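PDB 4O5H: phenylacetaldehyde dehydrogenase from Burkholderia cenocepacia, which probably catalyses the NAD+-dependent oxidation of phenylacetaldehyde to phenylacetate, as a member of the aldehyde dehydrogenase family. Local coordinates for residues Q32-G36 against A37-D41; A109-L112 against A113-S117; W184-P187 against L188-A191; K208-E211 against D212-L215; A217-L220 against G221-Q225. All blocks are in the same frame, centred on the assembly; numbering follows the deposited sequence.

Contact 1. Residues Q32-G36 against A37-D41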
loop_
_atom_site.group_PDB
_atom_site.type_symbol
_atom_site.label_atom_id
_atom_site.label_comp_id
_atom_site.label_asym_id
_atom_site.label_seq_id
_atom_site.Cartn_x
_atom_site.Cartn_y
_atom_site.Cartn_z
ATOM N N GLN A 32 23.072 24.233 6.480
ATOM C CA GLN A 32 23.499 22.868 6.734
ATOM C C GLN A 32 22.308 21.906 6.774
ATOM O O GLN A 32 21.167 22.330 6.933
ATOM C CB GLN A 32 24.232 22.835 8.060
ATOM C CG GLN A 32 25.492 23.664 8.043
ATOM C CD GLN A 32 26.273 23.495 9.283
ATOM O OE1 GLN A 32 25.819 23.867 10.370
ATOM N NE2 GLN A 32 27.455 22.895 9.159
ATOM N N MET A 33 22.601 20.616 6.656
ATOM C CA MET A 33 21.602 19.559 6.846
ATOM C C MET A 33 21.403 19.296 8.342
ATOM O O MET A 33 22.295 19.538 9.130
ATOM C CB MET A 33 22.080 18.250 6.222
ATOM C CG MET A 33 22.256 18.347 4.748
ATOM S SD MET A 33 22.765 16.817 4.001
ATOM C CE MET A 33 24.518 16.693 4.403
ATOM N N LEU A 34 20.278 18.692 8.689
ATOM C CA LEU A 34 20.025 18.265 10.065
ATOM C C LEU A 34 20.139 16.750 10.149
ATOM O O LEU A 34 19.277 16.026 9.612
ATOM C CB LEU A 34 18.629 18.718 10.495
ATOM C CG LEU A 34 18.186 18.260 11.891
ATOM C CD1 LEU A 34 19.141 18.777 12.938
ATOM C CD2 LEU A 34 16.786 18.740 12.192
ATOM N N ILE A 35 21.222 16.277 10.741
ATOM C CA ILE A 35 21.500 14.853 10.798
ATOM C C ILE A 35 21.713 14.455 12.250
ATOM O O ILE A 35 22.745 14.773 12.857
ATOM C CB ILE A 35 22.718 14.487 9.929
ATOM C CG1 ILE A 35 22.382 14.833 8.495
ATOM C CG2 ILE A 35 23.073 12.999 10.053
ATOM C CD1 ILE A 35 23.477 14.598 7.505
ATOM N N GLY A 36 20.714 13.801 12.817
ATOM C CA GLY A 36 20.745 13.480 14.230
ATOM C C GLY A 36 20.828 14.756 15.065
ATOM O O GLY A 36 20.103 15.716 14.807
ATOM N N ALA A 37 21.753 14.770 16.028
ATOM C CA ALA A 37 21.938 15.898 16.912
ATOM C C ALA A 37 22.747 17.056 16.305
ATOM O O ALA A 37 22.894 18.090 16.955
ATOM C CB ALA A 37 22.580 15.446 18.192
ATOM N N GLU A 38 23.211 16.936 15.069
ATOM C CA GLU A 38 24.059 17.984 14.481
ATOM C C GLU A 38 23.536 18.588 13.208
ATOM O O GLU A 38 22.991 17.894 12.358
ATOM C CB GLU A 38 25.445 17.418 14.202
ATOM C CG GLU A 38 26.124 17.085 15.487
ATOM C CD GLU A 38 27.354 16.225 15.364
ATOM O OE1 GLU A 38 27.697 15.752 14.255
ATOM O OE2 GLU A 38 27.984 16.033 16.432
ATOM N N TRP A 39 23.777 19.884 13.046
ATOM C CA TRP A 39 23.726 20.516 11.761
ATOM C C TRP A 39 25.058 20.267 11.040
ATOM O O TRP A 39 26.125 20.553 11.575
ATOM C CB TRP A 39 23.459 22.024 11.905
ATOM C CG TRP A 39 22.092 22.323 12.473
ATOM C CD1 TRP A 39 21.773 22.491 13.762
ATOM C CD2 TRP A 39 20.874 22.397 11.735
ATOM N NE1 TRP A 39 20.413 22.682 13.895
ATOM C CE2 TRP A 39 19.843 22.642 12.650
ATOM C CE3 TRP A 39 20.558 22.328 10.375
ATOM C CZ2 TRP A 39 18.513 22.831 12.234
ATOM C CZ3 TRP A 39 19.251 22.500 9.980
ATOM C CH2 TRP A 39 18.249 22.730 10.906
ATOM N N SER A 40 24.989 19.738 9.829
ATOM C CA SER A 40 26.163 19.178 9.167
ATOM C C SER A 40 26.266 19.547 7.702
ATOM O O SER A 40 25.274 19.639 7.006
ATOM C CB SER A 40 26.075 17.666 9.215
ATOM O OG SER A 40 26.217 17.210 10.547
ATOM N N ASP A 41 27.487 19.716 7.227
ATOM C CA ASP A 41 27.727 19.749 5.806
ATOM C C ASP A 41 27.740 18.334 5.273
ATOM O O ASP A 41 27.748 17.374 6.029
ATOM C CB ASP A 41 29.060 20.367 5.550
ATOM C CG ASP A 41 29.172 21.713 6.187
ATOM O OD1 ASP A 41 28.291 22.528 5.966
ATOM O OD2 ASP A 41 30.162 21.947 6.917
#
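The indole of Trp-39 has Leu-34 over one face and the carbonyl O of Gln-32 at its edge, in the ring plane. The motif is a beta hairpin with a two-residue loop, built on a type II' turn from Ile-35 to Glu-38. CB of Leu-34 stands 4.0 Å from the centroid of the six-membered ring of Trp-39, close to the ring normal, a CH-pi contact. CD1 of Leu-34 lies over the same ring system and meets CE2. The leucine CG is anti to the backbone N (chi1 176°), which carries the branch over the indole. Gly-36 takes the first turn corner with positive phi. Leu-34 and Trp-39 form the non-hydrogen-bonded pair of the ladder. Met-33 with Ser-40 and Ile-35 with Glu-38 are the hydrogen-bonded pairs, and their side chains lie on the other face. There the methionine chain bends at chi3, and CE meets Asp-41 O at 3.7 Å. The amide plane of Gln-32 is turned only 17° from the indole plane, and its OE1 touches CB of Trp-39 at 3.4 Å. The leucine and indole side pack toward helix 215-227, where NE1 of Trp-39 bonds to Gln-225. Leu-34 also pairs through its backbone with Ile-236, so the hairpin is tied to the strand that follows that helix. At the open end of the hairpin, NE2 of Gln-32 gives a weak hydrogen bond to OD1 of Asp-41 at 3.3 Å, with amide and carboxylate planes 51° apart.

Contact 2. Residues A109-L112 against A113-S117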
loop_
_atom_site.group_PDB
_atom_site.type_symbol
_atom_site.label_atom_id
_atom_site.label_comp_id
_atom_site.label_asym_id
_atom_site.label_seq_id
_atom_site.Cartn_x
_atom_site.Cartn_y
_atom_site.Cartn_z
ATOM N N ALA A 109 5.154 32.999 10.138
ATOM C CA ALA A 109 4.492 32.738 8.868
ATOM C C ALA A 109 4.956 33.648 7.726
ATOM O O ALA A 109 5.178 33.180 6.618
ATOM C CB ALA A 109 2.985 32.836 9.051
ATOM N N ARG A 110 5.142 34.934 7.974
ATOM C CA ARG A 110 5.587 35.834 6.878
ATOM C C ARG A 110 6.989 35.478 6.389
ATOM O O ARG A 110 7.226 35.396 5.197
ATOM C CB ARG A 110 5.564 37.290 7.311
ATOM C CG ARG A 110 6.049 38.238 6.253
ATOM C CD ARG A 110 5.177 38.216 4.986
ATOM N NE ARG A 110 5.781 39.020 3.927
ATOM C CZ ARG A 110 5.145 39.431 2.836
ATOM N NH1 ARG A 110 3.902 39.080 2.628
ATOM N NH2 ARG A 110 5.754 40.202 1.952
ATOM N N GLU A 111 7.911 35.214 7.326
ATOM C CA GLU A 111 9.246 34.808 6.940
ATOM C C GLU A 111 9.231 33.513 6.105
ATOM O O GLU A 111 9.876 33.412 5.084
ATOM C CB GLU A 111 10.108 34.561 8.196
ATOM C CG GLU A 111 11.499 34.082 7.852
ATOM C CD GLU A 111 12.269 33.608 9.070
ATOM O OE1 GLU A 111 11.733 33.693 10.211
ATOM O OE2 GLU A 111 13.381 33.100 8.855
ATOM N N LEU A 112 8.483 32.525 6.563
ATOM C CA LEU A 112 8.363 31.276 5.800
ATOM C C LEU A 112 7.790 31.495 4.429
ATOM O O LEU A 112 8.248 30.886 3.458
ATOM C CB LEU A 112 7.508 30.262 6.573
ATOM C CG LEU A 112 8.219 29.634 7.813
ATOM C CD1 LEU A 112 7.230 28.925 8.719
ATOM C CD2 LEU A 112 9.279 28.680 7.353
ATOM N N ALA A 113 6.818 32.387 4.324
ATOM C CA ALA A 113 6.216 32.721 3.025
ATOM C C ALA A 113 7.207 33.400 2.102
ATOM O O ALA A 113 7.272 33.087 0.927
ATOM C CB ALA A 113 5.001 33.605 3.204
ATOM N N GLU A 114 7.998 34.318 2.636
ATOM C CA GLU A 114 9.037 34.991 1.826
ATOM C C GLU A 114 10.093 33.977 1.329
ATOM O O GLU A 114 10.488 34.001 0.162
ATOM C CB GLU A 114 9.707 36.125 2.638
ATOM C CG GLU A 114 8.733 37.286 2.895
ATOM C CD GLU A 114 9.304 38.457 3.655
ATOM O OE1 GLU A 114 10.456 38.392 4.149
ATOM O OE2 GLU A 114 8.557 39.468 3.755
ATOM N N ILE A 115 10.535 33.102 2.219
ATOM C CA ILE A 115 11.514 32.116 1.839
ATOM C C ILE A 115 10.919 31.277 0.724
ATOM O O ILE A 115 11.577 30.996 -0.287
ATOM C CB ILE A 115 11.892 31.196 3.052
ATOM C CG1 ILE A 115 12.655 31.995 4.072
ATOM C CG2 ILE A 115 12.690 29.985 2.592
ATOM C CD1 ILE A 115 12.787 31.332 5.424
ATOM N N GLU A 116 9.685 30.840 0.918
ATOM C CA GLU A 116 9.053 29.975 -0.060
ATOM C C GLU A 116 8.879 30.686 -1.399
ATOM O O GLU A 116 9.128 30.091 -2.468
ATOM C CB GLU A 116 7.699 29.497 0.438
ATOM C CG GLU A 116 7.170 28.304 -0.309
ATOM C CD GLU A 116 7.703 26.982 0.233
ATOM O OE1 GLU A 116 8.948 26.852 0.397
ATOM O OE2 GLU A 116 6.879 26.106 0.526
ATOM N N SER A 117 8.486 31.955 -1.357
ATOM C CA SER A 117 8.302 32.728 -2.590
ATOM C C SER A 117 9.642 32.908 -3.322
ATOM O O SER A 117 9.704 32.778 -4.552
ATOM C CB SER A 117 7.694 34.088 -2.259
ATOM O OG SER A 117 7.498 34.847 -3.410
#
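Arg-110 and Glu-114, one turn apart on helix 109-120, form a salt bridge. NE of Arg-110 gives a fairly straight hydrogen bond to OE2 of Glu-114 at 2.8 Å. The oxygen sits at the guanidinium edge, near its plane, and is met on its anti side. NH2 of Arg-110 reaches the same OE2 only weakly, at 3.4 Å. The two planes are 76° apart, so this is not a flat two-oxygen pairing. A bend at chi2 (62°) brings the guanidinium forward along the helix to the carboxylate. Both groups have further partners: NH1 of Arg-110 bonds to Gln-128, and OE1 of Glu-114 is held by Thr-23 and by the backbone N of Leu-20. Glu-111 runs alongside Ile-115, with CG of Glu-111 3.9 Å from CD1 of Ile-115, and its carboxylate pairs with Arg-219. The two oxygens of Glu-116 go to Ser-216 OG and Leu-188 N. Backbone bonds continue the helix, such as Ile-115 N to Glu-111 O at 3.0 Å. Three buried glutamates therefore each have named partners. Those partners would be expected to favour the charged carboxylates, and they link this helix to several neighbouring elements.

Contact 3. Residues W184-P187 against L188-A191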
loop_
_atom_site.group_PDB
_atom_site.type_symbol
_atom_site.label_atom_id
_atom_site.label_comp_id
_atom_site.label_asym_id
_atom_site.label_seq_id
_atom_site.Cartn_x
_atom_site.Cartn_y
_atom_site.Cartn_z
ATOM N N TRP A 184 8.934 19.965 -5.488
ATOM C CA TRP A 184 9.293 21.346 -5.346
ATOM C C TRP A 184 8.132 22.301 -5.442
ATOM O O TRP A 184 8.321 23.511 -5.267
ATOM C CB TRP A 184 10.334 21.716 -6.416
ATOM C CG TRP A 184 9.985 21.211 -7.805
ATOM C CD1 TRP A 184 10.504 20.104 -8.416
ATOM C CD2 TRP A 184 9.058 21.783 -8.735
ATOM N NE1 TRP A 184 9.962 19.958 -9.673
ATOM C CE2 TRP A 184 9.094 20.992 -9.903
ATOM C CE3 TRP A 184 8.244 22.899 -8.715
ATOM C CZ2 TRP A 184 8.292 21.244 -10.990
ATOM C CZ3 TRP A 184 7.441 23.169 -9.828
ATOM C CH2 TRP A 184 7.490 22.366 -10.958
ATOM N N ASN A 185 6.920 21.801 -5.717
ATOM C CA ASN A 185 5.806 22.711 -6.067
ATOM C C ASN A 185 5.099 23.339 -4.849
ATOM O O ASN A 185 4.555 24.426 -4.963
ATOM C CB ASN A 185 4.788 22.068 -7.029
ATOM C CG ASN A 185 4.120 20.810 -6.476
ATOM O OD1 ASN A 185 4.712 20.068 -5.678
ATOM N ND2 ASN A 185 2.918 20.538 -6.937
ATOM N N PHE A 186 5.089 22.608 -3.731
ATOM C CA PHE A 186 4.595 23.096 -2.423
ATOM C C PHE A 186 5.610 22.602 -1.353
ATOM O O PHE A 186 5.316 21.664 -0.579
ATOM C CB PHE A 186 3.217 22.532 -2.105
ATOM C CG PHE A 186 2.114 22.940 -3.063
ATOM C CD1 PHE A 186 1.382 24.060 -2.829
ATOM C CD2 PHE A 186 1.815 22.180 -4.167
ATOM C CE1 PHE A 186 0.355 24.443 -3.670
ATOM C CE2 PHE A 186 0.786 22.562 -5.048
ATOM C CZ PHE A 186 0.045 23.700 -4.777
ATOM N N PRO A 187 6.803 23.191 -1.329
ATOM C CA PRO A 187 7.878 22.606 -0.503
ATOM C C PRO A 187 7.557 22.482 0.983
ATOM O O PRO A 187 7.588 21.381 1.500
ATOM C CB PRO A 187 9.047 23.533 -0.729
ATOM C CG PRO A 187 8.748 24.238 -2.029
ATOM C CD PRO A 187 7.260 24.371 -2.080
ATOM N N LEU A 188 7.156 23.557 1.638
ATOM C CA LEU A 188 6.826 23.470 3.048
ATOM C C LEU A 188 5.581 22.624 3.313
ATOM O O LEU A 188 5.551 21.827 4.249
ATOM C CB LEU A 188 6.659 24.875 3.634
ATOM C CG LEU A 188 6.332 24.899 5.119
ATOM C CD1 LEU A 188 7.496 24.397 5.993
ATOM C CD2 LEU A 188 5.952 26.312 5.532
ATOM N N LEU A 189 4.537 22.837 2.537
ATOM C CA LEU A 189 3.280 22.165 2.780
ATOM C C LEU A 189 3.421 20.629 2.624
ATOM O O LEU A 189 2.915 19.871 3.470
ATOM C CB LEU A 189 2.227 22.696 1.847
ATOM C CG LEU A 189 0.804 22.126 1.986
ATOM C CD1 LEU A 189 0.258 22.398 3.366
ATOM C CD2 LEU A 189 -0.105 22.713 0.926
ATOM N N MET A 190 4.140 20.190 1.592
ATOM C CA MET A 190 4.333 18.770 1.358
ATOM C C MET A 190 5.211 18.173 2.461
ATOM O O MET A 190 5.012 17.022 2.864
ATOM C CB MET A 190 4.961 18.508 -0.039
ATOM C CG MET A 190 4.160 18.770 -1.333
ATOM S SD MET A 190 2.584 17.955 -1.364
ATOM C CE MET A 190 1.565 19.151 -0.475
ATOM N N ALA A 191 6.176 18.935 2.969
ATOM C CA ALA A 191 7.000 18.477 4.088
ATOM C C ALA A 191 6.103 18.208 5.287
ATOM O O ALA A 191 6.248 17.187 5.986
ATOM C CB ALA A 191 8.068 19.514 4.441
#
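Phe-186 meets the first turn of helix 187-201 through its CB and its carbonyl O. It lies in the loop that joins strand 166-181 to this helix. It occupies the N-cap position, and Pro-187 begins the helix. CB of Phe-186 lies 4.1 Å from CB of Leu-189. The path of Met-190 can be followed from its own CB, which is 3.2 Å from O of Phe-186. CG stays close to that oxygen and also packs on CB of Phe-186 at 4.0 Å. CG is anti to the carbonyl carbon (chi1 -69°), and bends at chi2 and chi3 then fold the chain back, so that the terminal CE returns to CB of Phe-186 at 4.1 Å. The phenyl ring extends to Asp-131 of helix 124-145 and Lys-122. N of Met-190 gives O of Phe-186 a hydrogen bond of 2.9 Å, and N of Ala-191 bonds to O of Pro-187 at 3.2 Å. Pro-187 has no N-H to offer at this helix start. The next amide, of Leu-188, faces Glu-116. The helix start thus combines apolar packing with an acidic partner for a first-turn amide, a placement that would suit the positive end of the helix dipole.

Contact 4. Residues K208-E211 against D212-L215. With NA (sodium ion), chain I.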
loop_
_atom_site.group_PDB
_atom_site.type_symbol
_atom_site.label_atom_id
_atom_site.label_comp_id
_atom_site.label_asym_id
_atom_site.label_seq_id
_atom_site.Cartn_x
_atom_site.Cartn_y
_atom_site.Cartn_z
ATOM N N LYS A 208 13.855 14.304 2.490
ATOM C CA LYS A 208 14.674 14.784 1.377
ATOM C C LYS A 208 13.848 15.817 0.590
ATOM O O LYS A 208 13.049 15.466 -0.250
ATOM C CB LYS A 208 15.071 13.645 0.441
ATOM C CG LYS A 208 16.460 13.775 -0.200
ATOM C CD LYS A 208 16.731 14.972 -1.079
ATOM C CE LYS A 208 16.311 14.632 -2.494
ATOM N NZ LYS A 208 16.198 15.798 -3.377
ATOM N N PRO A 209 14.042 17.089 0.860
ATOM C CA PRO A 209 13.348 18.086 0.025
ATOM C C PRO A 209 13.870 18.080 -1.419
ATOM O O PRO A 209 14.967 17.609 -1.701
ATOM C CB PRO A 209 13.670 19.426 0.711
ATOM C CG PRO A 209 14.660 19.133 1.747
ATOM C CD PRO A 209 14.821 17.682 1.939
ATOM N N ALA A 210 13.076 18.614 -2.320
ATOM C CA ALA A 210 13.467 18.669 -3.708
ATOM C C ALA A 210 14.779 19.460 -3.847
ATOM O O ALA A 210 14.973 20.462 -3.154
ATOM C CB ALA A 210 12.356 19.321 -4.516
ATOM N N GLU A 211 15.646 19.059 -4.792
ATOM C CA GLU A 211 16.883 19.838 -5.064
ATOM C C GLU A 211 16.595 21.291 -5.448
ATOM O O GLU A 211 17.372 22.164 -5.100
ATOM C CB GLU A 211 17.734 19.220 -6.171
ATOM C CG GLU A 211 17.015 19.192 -7.510
ATOM C CD GLU A 211 17.426 18.016 -8.402
ATOM O OE1 GLU A 211 16.994 16.831 -8.164
ATOM O OE2 GLU A 211 18.179 18.313 -9.362
ATOM N N ASP A 212 15.469 21.543 -6.142
ATOM C CA ASP A 212 15.104 22.932 -6.537
ATOM C C ASP A 212 14.568 23.853 -5.405
ATOM O O ASP A 212 14.584 25.064 -5.574
ATOM C CB ASP A 212 14.103 22.929 -7.679
ATOM C CG ASP A 212 14.721 22.436 -8.979
ATOM O OD1 ASP A 212 15.772 22.941 -9.374
ATOM O OD2 ASP A 212 14.185 21.477 -9.547
ATOM N N THR A 213 14.134 23.285 -4.285
ATOM C CA THR A 213 13.483 24.068 -3.198
ATOM C C THR A 213 13.806 23.534 -1.792
ATOM O O THR A 213 12.931 22.977 -1.099
ATOM C CB THR A 213 11.959 24.058 -3.360
ATOM O OG1 THR A 213 11.483 22.704 -3.443
ATOM C CG2 THR A 213 11.519 24.802 -4.650
ATOM N N PRO A 214 15.070 23.670 -1.365
ATOM C CA PRO A 214 15.482 23.111 -0.067
ATOM C C PRO A 214 15.254 24.027 1.127
ATOM O O PRO A 214 15.261 23.559 2.261
ATOM C CB PRO A 214 16.968 22.939 -0.239
ATOM C CG PRO A 214 17.353 24.089 -1.139
ATOM C CD PRO A 214 16.215 24.220 -2.121
ATOM N N LEU A 215 15.011 25.313 0.901
ATOM C CA LEU A 215 15.155 26.283 2.000
ATOM C C LEU A 215 14.090 26.217 3.070
ATOM O O LEU A 215 14.431 26.302 4.265
ATOM C CB LEU A 215 15.267 27.698 1.470
ATOM C CG LEU A 215 16.505 27.994 0.608
ATOM C CD1 LEU A 215 16.485 29.439 0.142
ATOM C CD2 LEU A 215 17.807 27.706 1.350
HETATM NA NA NA I . 14.795 27.294 -5.783
HETATM O O HOH W 1 10.898 20.304 -1.508
HETATM O O HOH W 2 16.944 26.519 -6.558
HETATM O O HOH W 3 14.279 27.490 -8.087
#
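A type I beta turn from Ala-210 to Thr-213 reverses the chain between strand 204-208 and helix 215-227, closed by Thr-213 N bonding to Ala-210 O at 3.2 Å. The donor stands well above the carbonyl plane, 61° out of it. CB of Ala-210 faces OG1 of Thr-213 at 3.7 Å. A water links the same two residues: it accepts from Ala-210 N at 2.9 Å and hydrogen-bonds with OG1 of Thr-213. The ring of Pro-209 comes up beside Pro-214, CB to CA. The side chains of Glu-211 and Asp-212 run side by side and point the same way, their carboxylates not in contact. In Glu-211, CG sits between the backbone N and the carbonyl carbon (chi1 63°), which sets it 3.1 Å from Asp-212 N. Its OE1 is held by Gly-241 N. Lys-208 folds back so that NZ bonds to Pro-209 O at 2.8 Å, and it has a second acceptor in Gly-239 O. Asp-212 binds the sodium ion by its backbone O, at 2.2 Å, rather than by its carboxylate. Two waters bind the sodium at 2.4 Å each, and Val-51 O and Asp-119 OD1 also bind it. Asp-119 uses its other oxygen, OD2, on Leu-215 N at the helix start. The ligands named here are all oxygens, as suits a hard cation such as sodium, and they tie this turn to strand 47-52 and helix 109-120.

Contact 5. Residues A217-L220 against G221-Q225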
loop_
_atom_site.group_PDB
_atom_site.type_symbol
_atom_site.label_atom_id
_atom_site.label_comp_id
_atom_site.label_asym_id
_atom_site.label_seq_id
_atom_site.Cartn_x
_atom_site.Cartn_y
_atom_site.Cartn_z
ATOM N N ALA A 217 12.286 23.813 4.097
ATOM C CA ALA A 217 12.461 22.586 4.896
ATOM C C ALA A 217 13.575 22.741 5.938
ATOM O O ALA A 217 13.406 22.327 7.070
ATOM C CB ALA A 217 12.743 21.403 3.997
ATOM N N LEU A 218 14.672 23.401 5.560
ATOM C CA LEU A 218 15.731 23.696 6.496
ATOM C C LEU A 218 15.221 24.622 7.600
ATOM O O LEU A 218 15.541 24.390 8.747
ATOM C CB LEU A 218 16.985 24.276 5.813
ATOM C CG LEU A 218 17.642 23.275 4.819
ATOM C CD1 LEU A 218 18.825 23.910 4.142
ATOM C CD2 LEU A 218 18.082 21.993 5.531
ATOM N N ARG A 219 14.435 25.631 7.269
ATOM C CA ARG A 219 13.927 26.536 8.306
ATOM C C ARG A 219 12.960 25.791 9.210
ATOM O O ARG A 219 12.983 25.977 10.406
ATOM C CB ARG A 219 13.282 27.792 7.689
ATOM C CG ARG A 219 12.826 28.826 8.718
ATOM C CD ARG A 219 13.971 29.488 9.455
ATOM N NE ARG A 219 13.429 30.596 10.269
ATOM C CZ ARG A 219 13.338 30.613 11.589
ATOM N NH1 ARG A 219 13.838 29.635 12.340
ATOM N NH2 ARG A 219 12.737 31.626 12.165
ATOM N N LEU A 220 12.169 24.904 8.647
ATOM C CA LEU A 220 11.266 24.067 9.415
ATOM C C LEU A 220 12.050 23.168 10.382
ATOM O O LEU A 220 11.657 23.017 11.504
ATOM C CB LEU A 220 10.397 23.198 8.505
ATOM C CG LEU A 220 9.450 22.220 9.205
ATOM C CD1 LEU A 220 8.368 22.932 9.999
ATOM C CD2 LEU A 220 8.827 21.334 8.176
ATOM N N GLY A 221 13.193 22.670 9.962
ATOM C CA GLY A 221 14.136 21.962 10.876
ATOM C C GLY A 221 14.503 22.737 12.114
ATOM O O GLY A 221 14.483 22.204 13.201
ATOM N N GLU A 222 14.788 24.028 11.943
ATOM C CA GLU A 222 15.059 24.933 13.064
ATOM C C GLU A 222 13.841 25.004 14.003
ATOM O O GLU A 222 14.000 24.944 15.240
ATOM C CB GLU A 222 15.416 26.321 12.568
ATOM C CG GLU A 222 16.683 26.342 11.688
ATOM C CD GLU A 222 17.099 27.740 11.282
ATOM O OE1 GLU A 222 16.434 28.709 11.676
ATOM O OE2 GLU A 222 18.115 27.882 10.562
ATOM N N LEU A 223 12.636 25.117 13.432
ATOM C CA LEU A 223 11.433 25.232 14.245
ATOM C C LEU A 223 11.161 23.904 14.998
ATOM O O LEU A 223 10.683 23.903 16.128
ATOM C CB LEU A 223 10.217 25.658 13.369
ATOM C CG LEU A 223 10.364 27.015 12.645
ATOM C CD1 LEU A 223 9.121 27.322 11.840
ATOM C CD2 LEU A 223 10.624 28.153 13.610
ATOM N N ILE A 224 11.466 22.784 14.352
ATOM C CA ILE A 224 11.302 21.469 14.955
ATOM C C ILE A 224 12.216 21.337 16.179
ATOM O O ILE A 224 11.754 20.899 17.260
ATOM C CB ILE A 224 11.546 20.361 13.927
ATOM C CG1 ILE A 224 10.362 20.270 12.963
ATOM C CG2 ILE A 224 11.798 19.010 14.593
ATOM C CD1 ILE A 224 10.593 19.397 11.741
ATOM N N GLN A 225 13.469 21.802 16.060
ATOM C CA GLN A 225 14.355 21.801 17.208
ATOM C C GLN A 225 13.810 22.728 18.259
ATOM O O GLN A 225 13.806 22.393 19.445
ATOM C CB GLN A 225 15.778 22.257 16.863
ATOM C CG GLN A 225 16.507 21.328 15.961
ATOM C CD GLN A 225 18.021 21.575 16.020
ATOM O OE1 GLN A 225 18.493 22.729 16.003
ATOM N NE2 GLN A 225 18.777 20.490 16.100
#
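Arg-219 and Glu-222 cross at about a right angle on helix 215-227, with guanidinium and carboxylate planes 55° apart. NH1 of Arg-219 and OE1 of Glu-222 form a salt bridge at 2.8 Å. The hydrogen bond within it is weak, because the angle at the hydrogen is only 124°. OE1 also touches CD of Arg-219 at 3.4 Å, so the carboxylate lies against the bent arginine chain. That bend is at chi2 (68°), and it turns the guanidinium forward along the helix. CD2 of Leu-223 comes to NH1 of Arg-219 at 3.8 Å. The stronger partner of Glu-222 is Lys-29, which bridges to OE2; NE of Arg-219 is engaged by Glu-111. On another side of the helix, CG of Leu-220 packs on CD1 of Ile-224 at 4.0 Å. Gly-221 has no side chain, and its N bonds to O of Ala-217 at 2.9 Å. This helix is the crossover of a beta-alpha-beta unit between strands 204-208 and 234-236. Leu-220, Leu-223 and Ile-224 pack on helix 91-107, while Arg-219 reaches Leu-112 and Ile-115 of helix 109-120 and Phe-26 of helix 21-28.

How the contacts relate
Contact 1 is a surface hairpin, its centre about 25 Å from the centre of the chain, whereas contacts 2, 3 and 5 are buried and contact 4 is partly so. Contact 5 is the hub, touching all four others. It receives the hairpin of contact 1 on one side and meets contact 2 through charge and leucine packing. It meets contact 3 through apolar packing of Leu-188 and Ala-191 on Leu-220. Contacts 2 and 5 each carry an arginine-glutamate pair within a single helix, but the bond in contact 2 is the straighter. Contacts 3 and 4 both lie where a loop leads into a helix, and they pack together at Trp-184 and Thr-213. Contact 4 alone contains a sodium ligand.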